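PDB 4V33: polysaccharide deacetylase-like protein, which probably removes acetyl groups from cell-wall polysaccharides as a zinc-binding deacetylase, and is one of two putative deacetylases required for osmotic stability and cell shape maintenance in Bacillus anthracis. Local coordinates for residues P145-H150 with K342-H347; E171-Y176 with E353-S358; L185-W190 with P199-F204; Y318-T323 with D336-M341. All coordinates share one frame; numbering follows the deposited sequence. Where two conformers were deposited one is given.

Contact 1 (P145-H150 with K342-H347); sequences PVLMYH and KRVRIH. With ACT (acetate ion), chain C.
Met148 leaves its strand with CG anti to the backbone N (chi1 176°) and turns only at its last torsion, near +57°, so that sulfur and methyl reach two different arginines of 342-347. Met148 SD lies over one face of the Arg343 guanidinium, toward its rim, 3.4 Å from Arg343 NH2, the two side chains crossing at about a right angle. Met148 CE sits over the centre of the Arg345 guanidinium, 3.5 Å from Arg345 CZ, and here the side chains run side by side. On the other face of the sheet, Leu147 CD2 meets Ile346 CD1 at 3.7 Å, while Ile346 CG1 makes a CH-pi contact over the Tyr149 ring, 4.2 Å from its centroid. The backbones pair as parallel strands: Val344 N donates to Val146 O (2.8 Å), Val344 O accepts from Met148 N (2.8 Å), and Ile346 N reaches Met148 O at 3.2 Å, nearly straight at 173°. A water extends the pairing from Val146 N to Lys342 O. Beyond the strand end, His150 NE2 donates to an acetate ion, and its side chain lies about 4 Å from the zinc ion. The Arg343 guanidinium is further anchored by a salt bridge to Asp205. Strand 146-149 lies between strands 341-345 and 199-206 in the parallel sheet, with helix 352-359 packed against Leu147, Tyr149 and Val344.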
# COMPACT_ATOMS: atom_id res chain seq x y z
N PRO A 145 1.93 2.89 -5.80
CA PRO A 145 3.36 2.90 -6.12
C PRO A 145 4.18 2.41 -4.94
O PRO A 145 3.93 2.79 -3.79
CB PRO A 145 3.66 4.37 -6.42
CG PRO A 145 2.52 5.15 -5.81
CD PRO A 145 1.33 4.23 -5.73
N VAL A 146 5.15 1.56 -5.24
CA VAL A 146 6.05 1.02 -4.23
C VAL A 146 7.45 1.48 -4.62
O VAL A 146 8.06 0.96 -5.55
CB VAL A 146 5.96 -0.52 -4.17
CG1 VAL A 146 6.90 -1.07 -3.09
CG2 VAL A 146 4.52 -0.95 -3.91
N LEU A 147 7.93 2.51 -3.92
CA LEU A 147 9.23 3.11 -4.24
C LEU A 147 10.38 2.24 -3.77
O LEU A 147 10.33 1.64 -2.70
CB LEU A 147 9.35 4.47 -3.55
CG LEU A 147 8.37 5.55 -4.01
CD1 LEU A 147 8.33 6.72 -3.03
CD2 LEU A 147 8.81 6.04 -5.39
N MET A 148 11.44 2.19 -4.59
CA MET A 148 12.64 1.45 -4.24
C MET A 148 13.86 2.37 -4.15
O MET A 148 14.30 2.93 -5.16
CB MET A 148 12.91 0.36 -5.27
CG MET A 148 14.21 -0.40 -5.00
SD MET A 148 14.52 -1.72 -6.18
CE MET A 148 14.48 -0.79 -7.71
N TYR A 149 14.36 2.53 -2.93
CA TYR A 149 15.63 3.21 -2.67
C TYR A 149 16.69 2.21 -2.26
O TYR A 149 16.39 1.09 -1.86
CB TYR A 149 15.45 4.21 -1.53
CG TYR A 149 14.59 5.40 -1.85
CD1 TYR A 149 15.15 6.54 -2.44
CD2 TYR A 149 13.24 5.42 -1.55
CE1 TYR A 149 14.40 7.64 -2.73
CE2 TYR A 149 12.46 6.53 -1.84
CZ TYR A 149 13.04 7.64 -2.42
OH TYR A 149 12.26 8.73 -2.70
N HIS A 150 17.96 2.63 -2.37
CA HIS A 150 19.08 1.86 -1.85
C HIS A 150 19.87 2.69 -0.85
O HIS A 150 19.51 2.73 0.33
CB HIS A 150 19.95 1.35 -2.99
CG HIS A 150 19.35 0.19 -3.72
ND1 HIS A 150 18.33 0.32 -4.63
CD2 HIS A 150 19.60 -1.14 -3.63
CE1 HIS A 150 18.00 -0.87 -5.09
NE2 HIS A 150 18.74 -1.78 -4.49
N LYS A 342 5.48 -5.12 -8.47
CA LYS A 342 6.34 -4.16 -9.17
C LYS A 342 6.77 -3.03 -8.25
O LYS A 342 6.10 -2.73 -7.25
CB LYS A 342 5.59 -3.53 -10.34
CG LYS A 342 5.23 -4.46 -11.48
CD LYS A 342 4.28 -3.72 -12.42
CE LYS A 342 3.88 -4.55 -13.62
NZ LYS A 342 2.88 -3.82 -14.44
N ARG A 343 7.88 -2.39 -8.60
CA ARG A 343 8.36 -1.23 -7.86
C ARG A 343 8.80 -0.09 -8.78
O ARG A 343 9.15 -0.30 -9.94
CB ARG A 343 9.49 -1.61 -6.90
CG ARG A 343 9.02 -2.50 -5.75
CD ARG A 343 10.03 -2.52 -4.63
NE ARG A 343 11.16 -3.41 -4.92
CZ ARG A 343 12.23 -3.51 -4.14
NH1 ARG A 343 12.32 -2.76 -3.04
NH2 ARG A 343 13.20 -4.36 -4.46
N VAL A 344 8.78 1.11 -8.22
CA VAL A 344 9.26 2.30 -8.92
C VAL A 344 10.68 2.61 -8.45
O VAL A 344 10.90 2.94 -7.28
CB VAL A 344 8.33 3.51 -8.65
CG1 VAL A 344 8.87 4.76 -9.34
CG2 VAL A 344 6.90 3.20 -9.12
N ARG A 345 11.65 2.50 -9.35
CA ARG A 345 13.05 2.74 -9.01
C ARG A 345 13.36 4.23 -8.95
O ARG A 345 13.05 4.97 -9.88
CB ARG A 345 13.94 2.08 -10.06
CG ARG A 345 15.43 2.32 -9.86
CD ARG A 345 16.26 1.63 -10.95
NE ARG A 345 16.22 0.17 -10.86
CZ ARG A 345 17.00 -0.55 -10.06
NH1 ARG A 345 17.86 0.05 -9.24
NH2 ARG A 345 16.90 -1.88 -10.05
N ILE A 346 13.94 4.68 -7.84
CA ILE A 346 14.46 6.04 -7.77
C ILE A 346 15.97 6.03 -8.03
O ILE A 346 16.70 5.19 -7.50
CB ILE A 346 14.15 6.71 -6.42
CG1 ILE A 346 12.64 6.66 -6.13
CG2 ILE A 346 14.67 8.15 -6.42
CD1 ILE A 346 11.76 7.15 -7.28
N HIS A 347 16.43 6.95 -8.88
CA HIS A 347 17.82 7.00 -9.31
C HIS A 347 18.57 8.16 -8.67
O HIS A 347 17.97 9.14 -8.22
CB HIS A 347 17.88 7.23 -10.82
CG HIS A 347 17.23 6.15 -11.62
ND1 HIS A 347 17.92 5.05 -12.08
CD2 HIS A 347 15.96 6.02 -12.08
CE1 HIS A 347 17.10 4.28 -12.77
NE2 HIS A 347 15.91 4.84 -12.78
C ACT C . 17.94 -5.42 -5.02
O ACT C . 18.04 -4.54 -4.12
OXT ACT C . 18.98 -6.06 -5.34
CH3 ACT C . 16.63 -5.70 -5.68
O HOH W 1 4.99 -0.19 -7.51
O HOH W 2 16.94 2.40 -5.92

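Contact 2 (E171-Y176 with E353-S358). With ACT (acetate ion), chain E.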
# COMPACT_ATOMS: atom_id res chain seq x y z
N GLU A 171 15.06 14.08 1.09
CA GLU A 171 14.17 14.95 1.85
C GLU A 171 13.19 15.67 0.93
O GLU A 171 12.02 15.81 1.26
CB GLU A 171 14.96 15.95 2.70
CG GLU A 171 14.07 16.85 3.54
CD GLU A 171 14.82 17.65 4.57
OE1 GLU A 171 15.95 17.26 4.95
OE2 GLU A 171 14.27 18.69 5.01
N ALA A 172 13.67 16.13 -0.23
CA ALA A 172 12.81 16.87 -1.15
C ALA A 172 11.71 15.96 -1.69
O ALA A 172 10.57 16.40 -1.88
CB ALA A 172 13.63 17.46 -2.30
N GLN A 173 12.05 14.70 -1.93
CA GLN A 173 11.08 13.71 -2.41
C GLN A 173 10.04 13.39 -1.34
O GLN A 173 8.83 13.36 -1.62
CB GLN A 173 11.82 12.45 -2.88
CG GLN A 173 12.62 12.70 -4.15
CD GLN A 173 13.74 11.70 -4.37
OE1 GLN A 173 13.74 10.61 -3.79
NE2 GLN A 173 14.69 12.06 -5.22
N MET A 174 10.49 13.18 -0.11
CA MET A 174 9.56 12.94 0.99
C MET A 174 8.70 14.16 1.27
O MET A 174 7.51 14.04 1.60
CB MET A 174 10.31 12.49 2.24
CG MET A 174 11.04 11.17 2.08
SD MET A 174 9.99 9.74 1.71
CE MET A 174 10.21 9.58 -0.06
N LYS A 175 9.27 15.35 1.12
CA LYS A 175 8.51 16.58 1.32
C LYS A 175 7.41 16.68 0.26
O LYS A 175 6.32 17.19 0.54
CB LYS A 175 9.42 17.81 1.27
CG LYS A 175 8.70 19.12 1.55
CD LYS A 175 9.68 20.28 1.57
CE LYS A 175 9.01 21.58 2.02
NZ LYS A 175 8.03 22.11 1.02
N TYR A 176 7.71 16.21 -0.95
CA TYR A 176 6.68 16.17 -1.98
C TYR A 176 5.50 15.30 -1.54
O TYR A 176 4.34 15.68 -1.71
CB TYR A 176 7.24 15.71 -3.33
CG TYR A 176 6.19 15.69 -4.42
CD1 TYR A 176 5.40 14.57 -4.63
CD2 TYR A 176 5.97 16.81 -5.22
CE1 TYR A 176 4.42 14.55 -5.60
CE2 TYR A 176 4.98 16.80 -6.20
CZ TYR A 176 4.22 15.66 -6.38
OH TYR A 176 3.23 15.64 -7.35
N GLU A 353 10.46 16.45 -9.96
CA GLU A 353 9.50 16.37 -11.06
C GLU A 353 9.41 14.94 -11.61
O GLU A 353 8.32 14.43 -11.87
CB GLU A 353 9.89 17.35 -12.17
CG GLU A 353 9.77 18.84 -11.77
CD GLU A 353 10.88 19.34 -10.84
OE1 GLU A 353 12.01 18.79 -10.81
OE2 GLU A 353 10.61 20.35 -10.14
N GLN A 354 10.56 14.30 -11.81
CA GLN A 354 10.57 12.92 -12.29
C GLN A 354 9.96 11.98 -11.26
O GLN A 354 9.22 11.05 -11.60
CB GLN A 354 11.99 12.50 -12.64
CG GLN A 354 12.50 13.13 -13.92
CD GLN A 354 13.97 12.87 -14.16
OE1 GLN A 354 14.78 12.87 -13.22
NE2 GLN A 354 14.34 12.66 -15.42
N PHE A 355 10.29 12.22 -10.00
CA PHE A 355 9.73 11.47 -8.87
C PHE A 355 8.20 11.57 -8.90
O PHE A 355 7.49 10.55 -8.89
CB PHE A 355 10.29 12.08 -7.57
CG PHE A 355 9.72 11.48 -6.30
CD1 PHE A 355 10.22 10.29 -5.79
CD2 PHE A 355 8.72 12.15 -5.59
CE1 PHE A 355 9.71 9.76 -4.60
CE2 PHE A 355 8.22 11.62 -4.41
CZ PHE A 355 8.71 10.43 -3.92
N ALA A 356 7.70 12.80 -8.96
CA ALA A 356 6.26 13.04 -9.01
C ALA A 356 5.58 12.34 -10.19
O ALA A 356 4.54 11.72 -10.03
CB ALA A 356 5.99 14.54 -9.07
N SER A 357 6.17 12.43 -11.38
CA SER A 357 5.58 11.80 -12.55
C SER A 357 5.48 10.28 -12.41
O SER A 357 4.55 9.67 -12.94
CB SER A 357 6.39 12.13 -13.80
OG SER A 357 6.22 13.49 -14.12
N SER A 358 6.43 9.69 -11.70
CA SER A 358 6.54 8.24 -11.58
C SER A 358 5.56 7.66 -10.57
O SER A 358 5.32 6.45 -10.57
CB SER A 358 7.97 7.83 -11.21
OG SER A 358 8.24 8.06 -9.83
C ACT E . 0.03 14.31 -6.89
O ACT E . 1.20 13.88 -6.81
OXT ACT E . -0.86 13.50 -6.53
CH3 ACT E . -0.29 15.69 -7.37
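Two helices, 167-179 and 352-359, pack here through Gln173, Met174 and Tyr176 on one and Phe355 and Ala356 on the other, on the outer layer of the deacetylase alpha/beta barrel. Their short segments cross at -43° with axes 10.2 Å apart, and no hydrogen bond joins them; mostly aromatic and aliphatic contacts make up the interface, though the backbone Gln173 O also comes within 3.3 Å of Phe355 CE2. Phe355 gives the largest single share. Its CG is anti to the backbone N (chi1 176°), which carries the ring across to the neighbouring helix, where Gln173 covers one face. Gln173 CB stands over the ring centre, 3.7 Å from the centroid and almost along the normal, a CH-pi contact. The amide beyond lies 18° from the ring plane, and its OE1 is held by Tyr149 OH of the sheet below, so the glutamine links helix packing to the strand. The same ring has Tyr176 CD1 at its edge, 4.1 Å from Phe355 CE2, and Met174 CE approaches Phe355 CZ obliquely. Met174 also touches Leu218 and Leu221 of helix 211-221. The methyl of Ala356 lies against the phenol, CB 3.4 Å from Tyr176 CZ. The phenol continues past the alanine to an acetate ion, also bound by Tyr182 and Lys198; Tyr176 OH donates to the acetate O at 2.7 Å.

Contact 3 (L185-W190 with P199-F204)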
# COMPACT_ATOMS: atom_id res chain seq x y z
N LEU A 185 2.52 3.95 3.77
CA LEU A 185 2.10 2.70 4.38
C LEU A 185 3.24 1.70 4.41
O LEU A 185 4.24 1.83 3.69
CB LEU A 185 0.95 2.07 3.59
CG LEU A 185 -0.36 2.85 3.52
CD1 LEU A 185 -1.34 2.11 2.62
CD2 LEU A 185 -0.94 3.06 4.91
N THR A 186 3.07 0.69 5.26
CA THR A 186 3.93 -0.49 5.26
C THR A 186 3.02 -1.71 5.15
O THR A 186 1.81 -1.57 5.22
CB THR A 186 4.80 -0.58 6.54
OG1 THR A 186 3.96 -0.53 7.71
CG2 THR A 186 5.79 0.57 6.59
N PHE A 187 3.58 -2.91 5.00
CA PHE A 187 2.75 -4.07 4.67
C PHE A 187 1.82 -4.52 5.79
O PHE A 187 0.85 -5.23 5.54
CB PHE A 187 3.61 -5.22 4.13
CG PHE A 187 4.13 -4.95 2.75
CD1 PHE A 187 3.28 -5.02 1.65
CD2 PHE A 187 5.45 -4.55 2.55
CE1 PHE A 187 3.73 -4.74 0.38
CE2 PHE A 187 5.91 -4.26 1.27
CZ PHE A 187 5.05 -4.35 0.19
N GLU A 188 2.08 -4.09 7.02
CA GLU A 188 1.15 -4.32 8.12
C GLU A 188 -0.20 -3.65 7.87
O GLU A 188 -1.21 -4.04 8.47
CB GLU A 188 1.73 -3.80 9.44
CG GLU A 188 2.99 -4.52 9.88
CD GLU A 188 4.26 -3.94 9.28
OE1 GLU A 188 4.18 -3.04 8.42
OE2 GLU A 188 5.35 -4.38 9.71
N ARG A 189 -0.23 -2.66 6.98
CA ARG A 189 -1.47 -1.97 6.64
C ARG A 189 -1.87 -2.22 5.20
O ARG A 189 -2.50 -1.37 4.57
CB ARG A 189 -1.34 -0.47 6.89
CG ARG A 189 -1.32 -0.10 8.36
CD ARG A 189 -1.33 1.42 8.50
NE ARG A 189 -2.62 1.99 8.12
CZ ARG A 189 -2.85 3.30 8.01
NH1 ARG A 189 -1.87 4.17 8.24
NH2 ARG A 189 -4.06 3.74 7.69
N TRP A 190 -1.51 -3.39 4.66
CA TRP A 190 -1.90 -3.72 3.29
C TRP A 190 -3.42 -3.64 3.12
O TRP A 190 -3.93 -3.21 2.08
CB TRP A 190 -1.42 -5.13 2.89
CG TRP A 190 -1.72 -5.41 1.46
CD1 TRP A 190 -2.63 -6.30 0.97
CD2 TRP A 190 -1.14 -4.76 0.34
NE1 TRP A 190 -2.64 -6.24 -0.41
CE2 TRP A 190 -1.73 -5.31 -0.82
CE3 TRP A 190 -0.17 -3.76 0.19
CZ2 TRP A 190 -1.38 -4.90 -2.10
CZ3 TRP A 190 0.18 -3.35 -1.08
CH2 TRP A 190 -0.43 -3.92 -2.21
N PRO A 199 -2.30 6.13 -1.41
CA PRO A 199 -1.40 5.19 -0.74
C PRO A 199 -0.07 5.07 -1.47
O PRO A 199 -0.03 5.12 -2.70
CB PRO A 199 -2.16 3.85 -0.85
CG PRO A 199 -3.04 4.03 -2.07
CD PRO A 199 -3.49 5.46 -1.97
N ILE A 200 1.01 4.93 -0.71
CA ILE A 200 2.33 4.76 -1.29
C ILE A 200 3.22 4.02 -0.29
O ILE A 200 3.07 4.19 0.92
CB ILE A 200 2.95 6.12 -1.70
CG1 ILE A 200 4.24 5.92 -2.50
CG2 ILE A 200 3.17 7.03 -0.48
CD1 ILE A 200 4.63 7.16 -3.32
N PHE A 201 4.12 3.18 -0.81
CA PHE A 201 5.05 2.43 0.02
C PHE A 201 6.46 2.89 -0.27
O PHE A 201 6.95 2.74 -1.39
CB PHE A 201 4.95 0.92 -0.28
CG PHE A 201 3.75 0.27 0.33
CD1 PHE A 201 2.47 0.60 -0.09
CD2 PHE A 201 3.89 -0.67 1.34
CE1 PHE A 201 1.35 -0.00 0.47
CE2 PHE A 201 2.78 -1.27 1.91
CZ PHE A 201 1.51 -0.94 1.48
N VAL A 202 7.12 3.47 0.72
CA VAL A 202 8.53 3.80 0.61
C VAL A 202 9.33 2.59 1.10
O VAL A 202 9.13 2.14 2.23
CB VAL A 202 8.89 5.03 1.45
CG1 VAL A 202 10.38 5.35 1.33
CG2 VAL A 202 8.03 6.24 1.04
N THR A 203 10.20 2.06 0.24
CA THR A 203 11.03 0.91 0.63
C THR A 203 12.50 1.15 0.35
O THR A 203 12.86 1.88 -0.59
CB THR A 203 10.59 -0.45 -0.03
OG1 THR A 203 11.10 -0.53 -1.38
CG2 THR A 203 9.08 -0.62 -0.03
N PHE A 204 13.34 0.49 1.14
CA PHE A 204 14.80 0.56 1.04
C PHE A 204 15.34 -0.84 0.97
O PHE A 204 14.91 -1.72 1.74
CB PHE A 204 15.39 1.23 2.28
CG PHE A 204 14.92 2.63 2.48
CD1 PHE A 204 13.77 2.89 3.21
CD2 PHE A 204 15.64 3.70 1.95
CE1 PHE A 204 13.32 4.19 3.41
CE2 PHE A 204 15.19 5.01 2.15
CZ PHE A 204 14.03 5.25 2.88
O HOH W 3 5.88 4.05 3.16
O HOH W 4 6.69 0.67 2.89
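The ring of Phe201 is met from several sides by the turn 185-190. Leu185 CB lies over one face of it in a CH-pi contact, 4.0 Å from the centroid, and Leu185 O lies over a face as well, 3.4 Å from Phe201 CD2. At the ring's far end, Phe201 CE2 comes down over the centre of the Phe187 ring, 3.8 Å from Phe187 CD1, the planes 37° apart. Phe201 CZ approaches the edge of the Trp190 indole near its plane, 3.5 Å from Trp190 CE3, the side chains crossing at about a right angle. Phe201 reaches this position because its CG is anti to the carbonyl carbon (chi1 -77°). Together the three rings form an aromatic cluster on the inner side of the barrel, the face away from helix 167-179, where a 3-10 turn, 187-190, begins the connection from strand 183-185 to strand 199-206. Leu185 N donates to Ile200 O at 2.9 Å, nearly in line with the carbonyl, continuing the pairing that Thr183 makes with Ile200. Past that bond the chains part, and water fills in: one molecule accepts from Val202 N and lies 2.8 Å from Leu185 O, and a second lies 2.8 Å from Leu185 O and 2.9 Å from Val202 O. Thr186 OG1 donates to Glu188 OE1, tying the turn's start. Farther out, Phe320 stacks on Phe187 and meets Trp190.

Contact 4 (Y318-T323 with D336-M341)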
# COMPACT_ATOMS: atom_id res chain seq x y z
N TYR A 318 6.52 -15.98 3.27
CA TYR A 318 6.21 -14.55 3.20
C TYR A 318 4.85 -14.31 2.57
O TYR A 318 4.44 -15.06 1.68
CB TYR A 318 7.27 -13.81 2.38
CG TYR A 318 8.66 -13.87 2.98
CD1 TYR A 318 9.04 -12.98 3.98
CD2 TYR A 318 9.58 -14.82 2.55
CE1 TYR A 318 10.29 -13.03 4.54
CE2 TYR A 318 10.84 -14.88 3.10
CZ TYR A 318 11.19 -13.98 4.09
OH TYR A 318 12.45 -14.02 4.66
N GLN A 319 4.15 -13.27 3.02
CA GLN A 319 2.89 -12.87 2.42
C GLN A 319 3.11 -11.93 1.23
O GLN A 319 2.27 -11.87 0.32
CB GLN A 319 2.00 -12.17 3.44
CG GLN A 319 1.58 -13.02 4.61
CD GLN A 319 0.93 -12.20 5.69
OE1 GLN A 319 1.20 -12.39 6.88
NE2 GLN A 319 0.08 -11.26 5.29
N PHE A 320 4.22 -11.20 1.24
CA PHE A 320 4.48 -10.16 0.24
C PHE A 320 5.90 -10.29 -0.29
O PHE A 320 6.83 -10.56 0.48
CB PHE A 320 4.32 -8.76 0.85
CG PHE A 320 2.96 -8.50 1.41
CD1 PHE A 320 1.92 -8.12 0.59
CD2 PHE A 320 2.72 -8.69 2.77
CE1 PHE A 320 0.66 -7.91 1.11
CE2 PHE A 320 1.46 -8.48 3.30
CZ PHE A 320 0.42 -8.09 2.46
N ALA A 321 6.07 -10.10 -1.59
CA ALA A 321 7.41 -10.09 -2.18
C ALA A 321 7.45 -9.09 -3.31
O ALA A 321 6.54 -9.05 -4.15
CB ALA A 321 7.78 -11.48 -2.67
N THR A 322 8.48 -8.25 -3.31
CA THR A 322 8.64 -7.22 -4.34
C THR A 322 9.77 -7.55 -5.31
O THR A 322 10.80 -8.11 -4.93
CB THR A 322 8.92 -5.83 -3.74
OG1 THR A 322 9.92 -5.94 -2.72
CG2 THR A 322 7.64 -5.24 -3.14
N THR A 323 9.54 -7.19 -6.57
CA THR A 323 10.50 -7.40 -7.64
C THR A 323 11.15 -6.07 -8.01
O THR A 323 10.98 -5.08 -7.31
CB THR A 323 9.79 -7.97 -8.89
OG1 THR A 323 9.00 -6.94 -9.50
CG2 THR A 323 8.89 -9.15 -8.52
N ASP A 336 -0.94 -15.31 -6.98
CA ASP A 336 0.29 -14.91 -6.29
C ASP A 336 0.79 -13.49 -6.62
O ASP A 336 1.99 -13.21 -6.55
CB ASP A 336 1.41 -15.92 -6.59
CG ASP A 336 1.09 -17.31 -6.06
OD1 ASP A 336 0.40 -17.40 -5.03
OD2 ASP A 336 1.53 -18.29 -6.69
N GLU A 337 -0.13 -12.59 -6.96
CA GLU A 337 0.29 -11.26 -7.39
C GLU A 337 1.03 -10.49 -6.30
O GLU A 337 1.88 -9.65 -6.60
CB GLU A 337 -0.90 -10.44 -7.92
CG GLU A 337 -1.96 -10.07 -6.89
CD GLU A 337 -3.13 -9.32 -7.49
OE1 GLU A 337 -3.11 -9.05 -8.72
OE2 GLU A 337 -4.08 -9.01 -6.74
N LEU A 338 0.73 -10.78 -5.04
CA LEU A 338 1.39 -10.06 -3.95
C LEU A 338 2.83 -10.51 -3.74
O LEU A 338 3.58 -9.86 -3.00
CB LEU A 338 0.61 -10.20 -2.64
CG LEU A 338 -0.85 -9.75 -2.70
CD1 LEU A 338 -1.55 -10.10 -1.39
CD2 LEU A 338 -0.91 -8.26 -2.98
N LEU A 339 3.21 -11.60 -4.40
CA LEU A 339 4.57 -12.13 -4.36
C LEU A 339 5.34 -11.75 -5.63
O LEU A 339 6.43 -12.27 -5.88
CB LEU A 339 4.54 -13.66 -4.22
CG LEU A 339 3.84 -14.17 -2.96
CD1 LEU A 339 3.72 -15.69 -2.96
CD2 LEU A 339 4.57 -13.70 -1.70
N LYS A 340 4.75 -10.87 -6.44
CA LYS A 340 5.34 -10.45 -7.71
C LYS A 340 5.14 -8.96 -7.91
O LYS A 340 4.87 -8.50 -9.02
CB LYS A 340 4.70 -11.21 -8.87
CG LYS A 340 4.99 -12.70 -8.86
CD LYS A 340 4.55 -13.35 -10.16
CE LYS A 340 3.07 -13.62 -10.17
NZ LYS A 340 2.75 -14.70 -11.17
N MET A 341 5.29 -8.20 -6.82
CA MET A 341 4.91 -6.80 -6.81
C MET A 341 5.94 -5.89 -7.48
O MET A 341 7.11 -5.87 -7.10
CB MET A 341 4.67 -6.36 -5.35
CG MET A 341 3.99 -5.02 -5.16
SD MET A 341 3.42 -4.81 -3.45
CE MET A 341 2.09 -6.01 -3.38
O HOH W 5 6.76 -7.82 -10.83
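Strand 320-326 of the parallel barrel sheet is joined here by the chain leading into strand 341-345, which arrives through a 3-10 turn at 337-339, and by the first residue of that strand. Ala321 is gripped on both its backbone polar atoms: its N donates to Leu338 O at 2.9 Å, on a lone pair in the carbonyl plane, and its O accepts from Met341 N at 3.1 Å, in the plane of its own carbonyl. Two residues on, Thr323 N donates to Met341 O (2.8 Å), almost perfectly straight at 177°. Thr322 and Met341 form the parallel bridge, and Thr322 CG2, anti to the carbonyl carbon, lies 3.9 Å from Met341 CB on the face both side chains share. Phe320 and Leu338 run alongside each other, Phe320 CE1 4.0 Å from Leu338 CD1; both also touch Trp190. On the other side of the strand, Leu339 CD2 reaches back to Tyr318 O and Gln319 O, 3.6 Å from each, and rests 4.0 Å from Ala321 CB, against Val311 and Lys315 of helix 308-315. At the end of the pairing a water joins Lys340 O to Thr323 OG1, which is also hydrogen-bonded to Lys325 N. Three main-chain bonds thus set the register and satisfy the buried N and O of Ala321, while apolar side chains pack on both faces.

Overall arrangement
All four contacts lie in the deacetylase-like domain, and three share its parallel sheet. Strand 146-149 of contact 1 has strand 199-206 of contact 3 on one side and strand 341-345 on the other, which pairs in turn with strand 320-326 of contact 4. The centres of contacts 1, 2 and 3 are 12 to 17 Å apart; contact 4 lies about 25 Å from contact 2, their nearest atoms about 13 Å apart. Along the chain, contacts 3 and 4 follow one another between the two halves of contact 1, whose segments alternate with those of contact 2. Chain ends of the domain thus meet beside each other, joining the first and last strands of the barrel near the zinc site.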